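Local coordinates for protein fructose-bisphosphate aldolase (Plasmodium falciparum, PDB 4TR9) that belongs to the class I fructose-bisphosphate aldolase family and folds as a TIM barrel, at residues A[70-75]-A[333-338]. Sequence-based numbering, arbitrary orientation.
Sequences FGTKGL and VLLQRA
The flat groups that touch Leu335 are two peptide units of the turn from Thr72 to Leu75. Leu335 CD2 lies over one face of the Gly74-Leu75 peptide, 3.8 Å from Gly74 O. Leu335 CD1 meets the oxygen end of the Lys73-Gly74 peptide. The turn is type II, and Leu75 N closes it on Thr72 O. Gly74 fits its third position, where the positive phi would jam a side chain against the preceding carbonyl.

The other contacts are mostly between aliphatic groups, and no hydrogen bond crosses. Thr72 and Leu335 reach toward each other tip to tip, with CG2 of Thr72 3.7 Å from CG of Leu335. OG1 lies beside the backbone N (chi1 -59°), which puts CG2 anti to N, facing Leu335. The exception is OG1 of Thr72, 3.4 Å from the CD2 methyl of Leu334. The hydroxyl's one proton is shared by Leu68 O, the stronger partner, and Leu69 O, in the last turn of helix 59-70. Leu75 crosses Leu334 at about a right angle. CD1 of Leu75 packs 3.9 Å from Leu334 CD2 and 4.3 Å from Ala338 CB.

In this TIM barrel the loop leads from helix 59-70 to the N-terminal end of the second barrel strand, 79-84. Gly74 N is hydrogen-bonded to Glu106. Helix 327-346, which packs on the loop, follows the last strand, 303-308, and helix 310-320, where Leu334 touches Val316.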
loop_
_atom_site.group_PDB
_atom_site.type_symbol
_atom_site.label_atom_id
_atom_site.label_comp_id
_atom_site.label_asym_id
_atom_site.label_seq_id
_atom_site.Cartn_x
_atom_site.Cartn_y
_atom_site.Cartn_z
ATOM N N PHE A 70 -10.831 -39.879 16.578
ATOM C CA PHE A 70 -12.059 -39.188 16.955
ATOM C C PHE A 70 -12.928 -40.037 17.875
ATOM O O PHE A 70 -13.799 -39.518 18.572
ATOM C CB PHE A 70 -12.848 -38.790 15.705
ATOM C CG PHE A 70 -12.033 -38.043 14.683
ATOM C CD1 PHE A 70 -10.971 -37.241 15.071
ATOM C CD2 PHE A 70 -12.325 -38.150 13.334
ATOM C CE1 PHE A 70 -10.218 -36.562 14.136
ATOM C CE2 PHE A 70 -11.575 -37.471 12.393
ATOM C CZ PHE A 70 -10.519 -36.679 12.795
ATOM N N GLY A 71 -12.685 -41.344 17.877
ATOM C CA GLY A 71 -13.447 -42.256 18.709
ATOM C C GLY A 71 -12.840 -42.428 20.088
ATOM O O GLY A 71 -13.282 -43.270 20.869
ATOM N N THR A 72 -11.823 -41.625 20.385
ATOM C CA THR A 72 -11.142 -41.694 21.672
ATOM C C THR A 72 -12.008 -41.125 22.791
ATOM O O THR A 72 -12.278 -39.925 22.832
ATOM C CB THR A 72 -9.803 -40.939 21.642
ATOM O OG1 THR A 72 -8.955 -41.507 20.636
ATOM C CG2 THR A 72 -9.110 -41.029 22.990
ATOM N N LYS A 73 -12.438 -41.997 23.698
ATOM C CA LYS A 73 -13.278 -41.589 24.817
ATOM C C LYS A 73 -12.506 -40.714 25.800
ATOM O O LYS A 73 -11.549 -41.164 26.429
ATOM C CB LYS A 73 -13.845 -42.818 25.534
ATOM C CG LYS A 73 -14.827 -43.622 24.694
ATOM C CD LYS A 73 -15.314 -44.864 25.430
ATOM C CE LYS A 73 -14.221 -45.917 25.539
ATOM N NZ LYS A 73 -13.830 -46.456 24.206
ATOM N N GLY A 74 -12.925 -39.457 25.920
ATOM C CA GLY A 74 -12.303 -38.529 26.845
ATOM C C GLY A 74 -11.384 -37.531 26.167
ATOM O O GLY A 74 -10.674 -36.777 26.833
ATOM N N LEU A 75 -11.402 -37.522 24.838
ATOM C CA LEU A 75 -10.550 -36.628 24.063
ATOM C C LEU A 75 -11.023 -35.180 24.166
ATOM O O LEU A 75 -10.236 -34.246 24.009
ATOM C CB LEU A 75 -10.513 -37.064 22.596
ATOM C CG LEU A 75 -9.536 -36.318 21.685
ATOM C CD1 LEU A 75 -8.099 -36.575 22.116
ATOM C CD2 LEU A 75 -9.744 -36.706 20.229
ATOM N N VAL A 333 -2.080 -43.185 24.147
ATOM C CA VAL A 333 -0.930 -42.393 23.726
ATOM C C VAL A 333 -1.401 -41.032 23.224
ATOM O O VAL A 333 -0.749 -40.012 23.450
ATOM C CB VAL A 333 -0.120 -43.107 22.623
ATOM C CG1 VAL A 333 1.071 -42.262 22.199
ATOM C CG2 VAL A 333 0.339 -44.473 23.106
ATOM N N LEU A 334 -2.547 -41.026 22.552
ATOM C CA LEU A 334 -3.154 -39.791 22.073
ATOM C C LEU A 334 -3.592 -38.905 23.234
ATOM O O LEU A 334 -3.435 -37.684 23.190
ATOM C CB LEU A 334 -4.350 -40.101 21.172
ATOM C CG LEU A 334 -5.146 -38.896 20.668
ATOM C CD1 LEU A 334 -4.269 -37.994 19.811
ATOM C CD2 LEU A 334 -6.378 -39.345 19.897
ATOM N N LEU A 335 -4.138 -39.529 24.273
ATOM C CA LEU A 335 -4.649 -38.797 25.427
ATOM C C LEU A 335 -3.537 -38.169 26.258
ATOM O O LEU A 335 -3.686 -37.054 26.758
ATOM C CB LEU A 335 -5.495 -39.718 26.307
ATOM C CG LEU A 335 -6.891 -40.047 25.777
ATOM C CD1 LEU A 335 -7.608 -41.012 26.708
ATOM C CD2 LEU A 335 -7.700 -38.773 25.594
ATOM N N GLN A 336 -2.423 -38.880 26.409
ATOM C CA GLN A 336 -1.317 -38.371 27.212
ATOM C C GLN A 336 -0.602 -37.230 26.493
ATOM O O GLN A 336 -0.024 -36.354 27.134
ATOM C CB GLN A 336 -0.326 -39.488 27.555
ATOM C CG GLN A 336 0.492 -39.999 26.383
ATOM C CD GLN A 336 1.616 -40.919 26.816
ATOM O OE1 GLN A 336 1.786 -41.190 28.005
ATOM N NE2 GLN A 336 2.391 -41.402 25.853
ATOM N N ARG A 337 -0.647 -37.238 25.164
ATOM C CA ARG A 337 -0.074 -36.146 24.386
ATOM C C ARG A 337 -1.014 -34.948 24.396
ATOM O O ARG A 337 -0.573 -33.800 24.456
ATOM C CB ARG A 337 0.213 -36.582 22.947
ATOM C CG ARG A 337 1.290 -37.649 22.812
ATOM C CD ARG A 337 2.525 -37.304 23.628
ATOM N NE ARG A 337 3.039 -35.973 23.321
ATOM C CZ ARG A 337 4.031 -35.387 23.984
ATOM N NH1 ARG A 337 4.433 -34.171 23.641
ATOM N NH2 ARG A 337 4.619 -36.014 24.994
ATOM N N ALA A 338 -2.312 -35.226 24.340
ATOM C CA ALA A 338 -3.324 -34.180 24.401
ATOM C C ALA A 338 -3.295 -33.487 25.758
ATOM O O ALA A 338 -3.441 -32.269 25.847
ATOM C CB ALA A 338 -4.703 -34.757 24.128
#